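Local coordinates for protein polyhedrin (Operophtera brumata cypovirus 19, PDB 5A99) that forms the crystalline matrix of polyhedra, the microcrystalline occlusion bodies of an insect cypovirus, which probably shelter virus particles outside the host, at residues Y78-L91 against G97-V109. Numbering follows the deposited sequence.
Sequences YYGRSELRHLRDGL and GRSQHDKGMNEPV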
ATOM      1  N   TYR A  78      21.867  10.376 -11.386  1.00 17.51           N
ATOM      2  CA  TYR A  78      22.952   9.655 -12.054  1.00 19.64           C
ATOM      3  C   TYR A  78      22.611   9.305 -13.506  1.00 16.88           C
ATOM      4  O   TYR A  78      23.510   9.067 -14.306  1.00 13.01           O
ATOM      5  CB  TYR A  78      23.281   8.364 -11.288  1.00 15.64           C
ATOM      6  CG  TYR A  78      23.585   8.587  -9.823  1.00 12.96           C
ATOM      7  CD1 TYR A  78      24.414   9.624  -9.421  1.00 16.53           C
ATOM      8  CD2 TYR A  78      23.029   7.773  -8.843  1.00 15.88           C
ATOM      9  CE1 TYR A  78      24.692   9.841  -8.091  1.00 15.91           C
ATOM     10  CE2 TYR A  78      23.300   7.986  -7.501  1.00 17.80           C
ATOM     11  CZ  TYR A  78      24.132   9.029  -7.133  1.00 16.31           C
ATOM     12  OH  TYR A  78      24.404   9.268  -5.803  1.00 11.93           O
ATOM     13  N   TYR A  79      21.320   9.253 -13.841  1.00 12.64           N
ATOM     14  CA  TYR A  79      20.906   8.817 -15.180  1.00 14.24           C
ATOM     15  C   TYR A  79      19.764   9.623 -15.784  1.00 16.55           C
ATOM     16  O   TYR A  79      18.880  10.105 -15.073  1.00 19.02           O
ATOM     17  CB  TYR A  79      20.469   7.344 -15.151  1.00 18.45           C
ATOM     18  CG  TYR A  79      21.546   6.380 -14.716  1.00  9.21           C
ATOM     19  CD1 TYR A  79      22.736   6.267 -15.429  1.00 16.68           C
ATOM     20  CD2 TYR A  79      21.373   5.580 -13.600  1.00 15.26           C
ATOM     21  CE1 TYR A  79      23.723   5.396 -15.037  1.00 17.36           C
ATOM     22  CE2 TYR A  79      22.356   4.698 -13.194  1.00 16.44           C
ATOM     23  CZ  TYR A  79      23.532   4.612 -13.914  1.00 16.10           C
ATOM     24  OH  TYR A  79      24.508   3.727 -13.510  1.00 14.27           O
ATOM     25  N   GLY A  80      19.775   9.725 -17.111  1.00 13.87           N
ATOM     26  CA  GLY A  80      18.643  10.260 -17.842  1.00 21.06           C
ATOM     27  C   GLY A  80      17.530   9.232 -17.889  1.00 21.42           C
ATOM     28  O   GLY A  80      17.730   8.067 -17.525  1.00 17.43           O
ATOM     29  N   ARG A  81      16.351   9.669 -18.320  1.00 20.65           N
ATOM     30  CA  ARG A  81      15.164   8.813 -18.327  1.00 19.69           C
ATOM     31  C   ARG A  81      15.372   7.577 -19.177  1.00 21.31           C
ATOM     32  O   ARG A  81      14.945   6.474 -18.817  1.00 18.49           O
ATOM     33  CB  ARG A  81      13.961   9.589 -18.864  1.00 22.22           C
ATOM     34  CG  ARG A  81      13.357  10.572 -17.885  1.00 25.15           C
ATOM     35  CD  ARG A  81      12.138  11.233 -18.484  1.00 18.46           C
ATOM     36  NE  ARG A  81      12.427  11.806 -19.797  1.00 24.76           N
ATOM     37  CZ  ARG A  81      12.788  13.073 -19.989  1.00 31.49           C
ATOM     38  NH1 ARG A  81      12.907  13.899 -18.950  1.00 26.41           N
ATOM     39  NH2 ARG A  81      13.022  13.519 -21.216  1.00 33.93           N
ATOM     40  N   SER A  82      16.021   7.769 -20.318  1.00 17.21           N
ATOM     41  CA  SER A  82      16.211   6.699 -21.273  1.00 23.42           C
ATOM     42  C   SER A  82      17.233   5.695 -20.779  1.00 19.13           C
ATOM     43  O   SER A  82      17.024   4.487 -20.899  1.00 15.89           O
ATOM     44  CB  SER A  82      16.647   7.277 -22.611  1.00 22.86           C
ATOM     45  OG  SER A  82      15.540   7.913 -23.224  1.00 33.00           O
ATOM     46  N   GLU A  83      18.336   6.203 -20.232  1.00 20.54           N
ATOM     47  CA  GLU A  83      19.377   5.351 -19.683  1.00 19.67           C
ATOM     48  C   GLU A  83      18.796   4.445 -18.615  1.00 18.86           C
ATOM     49  O   GLU A  83      19.109   3.252 -18.564  1.00 16.21           O
ATOM     50  CB  GLU A  83      20.508   6.179 -19.074  1.00 18.93           C
ATOM     51  CG  GLU A  83      21.511   6.711 -20.076  1.00 20.97           C
ATOM     52  CD  GLU A  83      20.928   7.772 -20.991  1.00 33.61           C
ATOM     53  OE1 GLU A  83      19.854   8.328 -20.656  1.00 40.69           O
ATOM     54  OE2 GLU A  83      21.548   8.049 -22.045  1.00 48.83           O
ATOM     55  N   LEU A  84      17.957   5.010 -17.751  1.00 14.43           N
ATOM     56  CA  LEU A  84      17.395   4.224 -16.660  1.00 18.99           C
ATOM     57  C   LEU A  84      16.444   3.181 -17.225  1.00 20.56           C
ATOM     58  O   LEU A  84      16.418   2.043 -16.758  1.00 12.78           O
ATOM     59  CB  LEU A  84      16.683   5.113 -15.631  1.00 15.77           C
ATOM     60  CG  LEU A  84      16.064   4.421 -14.407  1.00 21.97           C
ATOM     61  CD1 LEU A  84      17.076   3.549 -13.652  1.00 15.75           C
ATOM     62  CD2 LEU A  84      15.463   5.453 -13.464  1.00 22.92           C
ATOM     63  N   ARG A  85      15.675   3.565 -18.240  1.00 16.40           N
ATOM     64  CA  ARG A  85      14.735   2.635 -18.843  1.00 12.79           C
ATOM     65  C   ARG A  85      15.487   1.433 -19.428  1.00 13.95           C
ATOM     66  O   ARG A  85      15.088   0.280 -19.244  1.00 12.28           O
ATOM     67  CB  ARG A  85      13.919   3.317 -19.939  1.00 15.77           C
ATOM     68  CG  ARG A  85      13.218   2.328 -20.862  1.00 14.28           C
ATOM     69  CD  ARG A  85      12.301   3.005 -21.858  1.00 16.79           C
ATOM     70  NE  ARG A  85      11.492   2.015 -22.571  1.00 19.95           N
ATOM     71  CZ  ARG A  85      10.679   2.301 -23.584  1.00 14.63           C
ATOM     72  NH1 ARG A  85      10.576   3.544 -24.014  1.00 16.31           N
ATOM     73  NH2 ARG A  85       9.970   1.341 -24.170  1.00  9.94           N
ATOM     74  N   HIS A  86      16.569   1.716 -20.141  1.00 14.08           N
ATOM     75  CA  HIS A  86      17.346   0.675 -20.807  1.00 14.52           C
ATOM     76  C   HIS A  86      17.924  -0.301 -19.795  1.00 17.13           C
ATOM     77  O   HIS A  86      17.949  -1.519 -20.010  1.00 11.07           O
ATOM     78  CB  HIS A  86      18.499   1.299 -21.595  1.00 15.23           C
ATOM     79  CG  HIS A  86      18.059   2.224 -22.686  1.00 16.34           C
ATOM     80  ND1 HIS A  86      16.777   2.226 -23.197  1.00 16.12           N
ATOM     81  CD2 HIS A  86      18.732   3.191 -23.356  1.00 22.29           C
ATOM     82  CE1 HIS A  86      16.682   3.154 -24.134  1.00 17.01           C
ATOM     83  NE2 HIS A  86      17.853   3.751 -24.251  1.00 20.44           N
ATOM     84  N   LEU A  87      18.429   0.259 -18.704  1.00 14.08           N
ATOM     85  CA  LEU A  87      18.987  -0.536 -17.626  1.00 14.61           C
ATOM     86  C   LEU A  87      17.940  -1.527 -17.116  1.00 10.85           C
ATOM     87  O   LEU A  87      18.191  -2.737 -17.045  1.00 12.19           O
ATOM     88  CB  LEU A  87      19.459   0.389 -16.505  1.00 11.24           C
ATOM     89  CG  LEU A  87      19.879  -0.320 -15.219  1.00  9.05           C
ATOM     90  CD1 LEU A  87      20.982  -1.326 -15.515  1.00  9.77           C
ATOM     91  CD2 LEU A  87      20.295   0.689 -14.166  1.00 18.22           C
ATOM     92  N   ARG A  88      16.757  -1.015 -16.800  1.00  7.55           N
ATOM     93  CA  ARG A  88      15.693  -1.836 -16.242  1.00 13.63           C
ATOM     94  C   ARG A  88      15.250  -2.897 -17.226  1.00 12.42           C
ATOM     95  O   ARG A  88      15.029  -4.038 -16.831  1.00  9.82           O
ATOM     96  CB  ARG A  88      14.512  -0.975 -15.834  1.00 11.92           C
ATOM     97  CG  ARG A  88      14.805  -0.099 -14.631  1.00 14.21           C
ATOM     98  CD  ARG A  88      13.662   0.851 -14.355  1.00 11.19           C
ATOM     99  NE  ARG A  88      12.612   0.235 -13.544  1.00 12.06           N
ATOM    100  CZ  ARG A  88      11.567   0.893 -13.052  1.00 13.48           C
ATOM    101  NH1 ARG A  88      11.409   2.195 -13.303  1.00 20.52           N
ATOM    102  NH2 ARG A  88      10.677   0.251 -12.315  1.00 17.82           N
ATOM    103  N   ASP A  89      15.151  -2.516 -18.504  1.00 10.72           N
ATOM    104  CA  ASP A  89      14.855  -3.458 -19.585  1.00 14.85           C
ATOM    105  C   ASP A  89      15.744  -4.704 -19.452  1.00 11.58           C
ATOM    106  O   ASP A  89      15.255  -5.830 -19.499  1.00 14.11           O
ATOM    107  CB  ASP A  89      15.062  -2.806 -20.968  1.00 11.63           C
ATOM    108  CG  ASP A  89      13.997  -1.763 -21.311  1.00 19.16           C
ATOM    109  OD1 ASP A  89      12.964  -1.689 -20.614  1.00 18.36           O
ATOM    110  OD2 ASP A  89      14.193  -1.028 -22.308  1.00 16.16           O
ATOM    111  N   GLY A  90      17.047  -4.494 -19.262  1.00 10.64           N
ATOM    112  CA  GLY A  90      17.994  -5.596 -19.105  1.00  8.78           C
ATOM    113  C   GLY A  90      17.887  -6.360 -17.793  1.00 10.89           C
ATOM    114  O   GLY A  90      18.091  -7.580 -17.756  1.00 11.15           O
ATOM    115  N   LEU A  91      17.569  -5.665 -16.706  1.00 12.24           N
ATOM    116  CA  LEU A  91      17.454  -6.334 -15.399  1.00 11.12           C
ATOM    117  C   LEU A  91      16.217  -7.218 -15.338  1.00 16.65           C
ATOM    118  O   LEU A  91      16.187  -8.207 -14.604  1.00 13.09           O
ATOM    119  CB  LEU A  91      17.429  -5.321 -14.251  1.00 12.08           C
ATOM    120  CG  LEU A  91      18.548  -4.269 -14.209  1.00 14.65           C
ATOM    121  CD1 LEU A  91      18.431  -3.375 -12.952  1.00 11.68           C
ATOM    122  CD2 LEU A  91      19.922  -4.927 -14.288  1.00 14.07           C
ATOM    123  N   GLY A  97      17.516  -5.658 -22.928  1.00 11.96           N
ATOM    124  CA  GLY A  97      17.744  -4.226 -22.818  1.00 11.88           C
ATOM    125  C   GLY A  97      18.956  -3.778 -23.610  1.00 10.61           C
ATOM    126  O   GLY A  97      19.854  -4.579 -23.884  1.00 13.91           O
ATOM    127  N   ARG A  98      18.994  -2.492 -23.967  1.00 18.44           N
ATOM    128  CA  ARG A  98      20.100  -1.946 -24.749  1.00 12.29           C
ATOM    129  C   ARG A  98      21.088  -1.130 -23.920  1.00 11.51           C
ATOM    130  O   ARG A  98      21.949  -0.448 -24.474  1.00 16.52           O
ATOM    131  CB  ARG A  98      19.565  -1.079 -25.887  1.00 11.54           C
ATOM    132  CG  ARG A  98      18.949   0.232 -25.449  1.00 11.78           C
ATOM    133  CD  ARG A  98      18.552   1.063 -26.660  1.00 14.68           C
ATOM    134  NE  ARG A  98      17.436   0.463 -27.402  1.00 16.38           N
ATOM    135  CZ  ARG A  98      16.983   0.910 -28.573  1.00 14.51           C
ATOM    136  NH1 ARG A  98      17.556   1.961 -29.150  1.00 14.30           N
ATOM    137  NH2 ARG A  98      15.957   0.306 -29.170  1.00 16.20           N
ATOM    138  N   SER A  99      20.980  -1.219 -22.598  1.00 13.04           N
ATOM    139  CA  SER A  99      21.837  -0.467 -21.707  1.00 12.84           C
ATOM    140  C   SER A  99      23.312  -0.770 -21.965  1.00 12.46           C
ATOM    141  O   SER A  99      23.683  -1.867 -22.408  1.00 13.85           O
ATOM    142  CB  SER A  99      21.482  -0.808 -20.254  1.00 11.80           C
ATOM    143  OG  SER A  99      22.298  -0.099 -19.356  1.00 11.39           O
ATOM    144  N   GLN A 100      24.160   0.203 -21.663  1.00 14.49           N
ATOM    145  CA  GLN A 100      25.598  -0.014 -21.639  1.00 14.59           C
ATOM    146  C   GLN A 100      26.035  -0.282 -20.202  1.00 17.05           C
ATOM    147  O   GLN A 100      27.228  -0.399 -19.910  1.00 15.52           O
ATOM    148  CB  GLN A 100      26.325   1.216 -22.180  1.00 16.55           C
ATOM    149  CG  GLN A 100      26.069   1.500 -23.649  1.00 16.45           C
ATOM    150  CD  GLN A 100      27.006   2.564 -24.197  1.00 18.06           C
ATOM    151  OE1 GLN A 100      26.705   3.756 -24.140  1.00 15.80           O
ATOM    152  NE2 GLN A 100      28.156   2.139 -24.713  1.00 13.99           N
ATOM    153  N   HIS A 101      25.058  -0.378 -19.307  1.00 14.04           N
ATOM    154  CA  HIS A 101      25.338  -0.513 -17.885  1.00 15.68           C
ATOM    155  C   HIS A 101      24.891  -1.872 -17.367  1.00 17.59           C
ATOM    156  O   HIS A 101      23.699  -2.217 -17.442  1.00 13.54           O
ATOM    157  CB  HIS A 101      24.631   0.593 -17.097  1.00 13.23           C
ATOM    158  CG  HIS A 101      24.996   1.981 -17.523  1.00 18.84           C
ATOM    159  ND1 HIS A 101      24.051   2.915 -17.891  1.00 17.97           N
ATOM    160  CD2 HIS A 101      26.197   2.606 -17.619  1.00 16.44           C
ATOM    161  CE1 HIS A 101      24.652   4.046 -18.210  1.00 21.41           C
ATOM    162  NE2 HIS A 101      25.955   3.886 -18.053  1.00 20.27           N
ATOM    163  N   ASP A 102      25.842  -2.638 -16.833  1.00 14.66           N
ATOM    164  CA  ASP A 102      25.531  -3.913 -16.181  1.00 16.96           C
ATOM    165  C   ASP A 102      24.853  -3.691 -14.838  1.00 17.51           C
ATOM    166  O   ASP A 102      23.929  -4.416 -14.468  1.00 17.54           O
ATOM    167  CB  ASP A 102      26.803  -4.705 -15.914  1.00 11.19           C
ATOM    168  CG  ASP A 102      27.137  -5.673 -17.024  1.00 16.35           C
ATOM    169  OD1 ASP A 102      26.292  -5.876 -17.924  1.00 15.37           O
ATOM    170  OD2 ASP A 102      28.241  -6.255 -16.976  1.00 20.29           O
ATOM    171  N   LYS A 103      25.366  -2.710 -14.098  1.00 13.02           N
ATOM    172  CA  LYS A 103      24.860  -2.381 -12.785  1.00 17.02           C
ATOM    173  C   LYS A 103      24.649  -0.884 -12.718  1.00 16.62           C
ATOM    174  O   LYS A 103      25.309  -0.121 -13.431  1.00 17.24           O
ATOM    175  CB  LYS A 103      25.846  -2.812 -11.700  1.00 18.83           C
ATOM    176  CG  LYS A 103      26.186  -4.304 -11.714  1.00 16.68           C
ATOM    177  CD  LYS A 103      26.832  -4.747 -10.410  1.00 25.93           C
ATOM    178  CE  LYS A 103      27.568  -6.075 -10.553  1.00 41.82           C
ATOM    179  NZ  LYS A 103      26.923  -7.014 -11.522  1.00 31.59           N
ATOM    180  N   GLY A 104      23.727  -0.462 -11.864  1.00 15.79           N
ATOM    181  CA  GLY A 104      23.426   0.945 -11.725  1.00 10.65           C
ATOM    182  C   GLY A 104      24.168   1.552 -10.559  1.00 14.68           C
ATOM    183  O   GLY A 104      24.344   0.910  -9.519  1.00 12.52           O
ATOM    184  N   MET A 105      24.616   2.790 -10.742  1.00 16.43           N
ATOM    185  CA  MET A 105      25.188   3.563  -9.651  1.00 11.63           C
ATOM    186  C   MET A 105      24.157   3.728  -8.542  1.00 11.04           C
ATOM    187  O   MET A 105      24.509   3.944  -7.385  1.00 13.22           O
ATOM    188  CB  MET A 105      25.619   4.935 -10.154  1.00 14.89           C
ATOM    189  CG  MET A 105      26.780   4.901 -11.108  1.00 12.22           C
ATOM    190  SD  MET A 105      28.116   3.836 -10.514  1.00 11.21           S
ATOM    191  CE  MET A 105      29.407   4.279 -11.677  1.00 10.87           C
ATOM    192  N   ASN A 106      22.881   3.605  -8.905  1.00  9.13           N
ATOM    193  CA  ASN A 106      21.786   3.824  -7.963  1.00 14.18           C
ATOM    194  C   ASN A 106      21.486   2.604  -7.104  1.00 15.43           C
ATOM    195  O   ASN A 106      20.684   2.684  -6.182  1.00 15.02           O
ATOM    196  CB  ASN A 106      20.507   4.263  -8.710  1.00 10.52           C
ATOM    197  CG  ASN A 106      20.090   3.276  -9.809  1.00 12.85           C
ATOM    198  OD1 ASN A 106      20.911   2.509 -10.316  1.00 14.35           O
ATOM    199  ND2 ASN A 106      18.811   3.311 -10.188  1.00 13.99           N
ATOM    200  N   GLU A 107      22.123   1.481  -7.412  1.00 14.57           N
ATOM    201  CA  GLU A 107      21.813   0.215  -6.745  1.00 17.92           C
ATOM    202  C   GLU A 107      22.630  -0.005  -5.474  1.00 13.30           C
ATOM    203  O   GLU A 107      23.791   0.380  -5.403  1.00 14.49           O
ATOM    204  CB  GLU A 107      22.065  -0.953  -7.698  1.00 19.03           C
ATOM    205  CG  GLU A 107      21.172  -0.973  -8.939  1.00 14.65           C
ATOM    206  CD  GLU A 107      21.383  -2.231  -9.752  1.00 13.98           C
ATOM    207  OE1 GLU A 107      22.433  -2.339 -10.412  1.00 14.67           O
ATOM    208  OE2 GLU A 107      20.516  -3.126  -9.713  1.00 13.71           O
ATOM    209  N   PRO A 108      22.021  -0.658  -4.475  1.00 12.86           N
ATOM    210  CA  PRO A 108      22.653  -0.918  -3.180  1.00 14.30           C
ATOM    211  C   PRO A 108      23.727  -1.995  -3.294  1.00 15.05           C
ATOM    212  O   PRO A 108      23.629  -2.904  -4.122  1.00 17.38           O
ATOM    213  CB  PRO A 108      21.483  -1.404  -2.313  1.00 14.72           C
ATOM    214  CG  PRO A 108      20.546  -2.050  -3.288  1.00 16.24           C
ATOM    215  CD  PRO A 108      20.673  -1.248  -4.561  1.00 14.67           C
ATOM    216  N   VAL A 109      24.754  -1.876  -2.466  1.00 16.27           N
ATOM    217  CA  VAL A 109      25.823  -2.856  -2.424  1.00 12.33           C
ATOM    218  C   VAL A 109      25.452  -4.028  -1.527  1.00 14.08           C
ATOM    219  O   VAL A 109      25.767  -5.184  -1.811  1.00 11.41           O
ATOM    220  CB  VAL A 109      27.109  -2.205  -1.882  1.00 12.15           C
ATOM    221  CG1 VAL A 109      28.245  -3.216  -1.848  1.00 17.31           C
ATOM    222  CG2 VAL A 109      27.477  -1.013  -2.726  1.00 15.64           C
TER
HETATM  223  O   HOH W   1      21.620   2.548 -19.171  1.00 17.04           O
HETATM  224  O   HOH W   2      16.442  -1.334 -23.582  1.00 10.93           O
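Y79 and M105 make the direct hydrogen bond of this contact, where the loop leading from helix 81-92 to strand 110-116 folds back along that helix. The backbone N of M105 points at Y79 OH (2.9 Å) in an almost straight bond of 171°, near the ring plane. The long, rigid tyrosine suits this reach.

Two waters add polar links. One joins E83 O to S99 OG and H101 ND1; S99 OG also accepts from H101 N (2.8 Å), closing an ST turn. The other donates to D89 OD2 and accepts from R98 N. G104 N binds E107 OE1 (2.7 Å) across the type I turn G104-E107, while E107 OE2 is hydrogen-bonded to W63 NE1 and H182 ND1.

With CG between its backbone N and carbonyl carbon (chi1 71°), R98 lays this methylene over the flat H86 imidazole, a CH-pi contact; S82 O lies over the opposite face. The Y79 and H101 rings meet obliquely, planes at 43°.

Close van der Waals packing sets L87 CD1 against H101 O (3.4 Å) and CD2 against G104 CA. Glycine suits G97, since G90 N and H86 O occupy the place of a CB.

Two waters thus link the irregular loop to the helix, one direct bond to the residues just before it; otherwise it relies on turns and close packing.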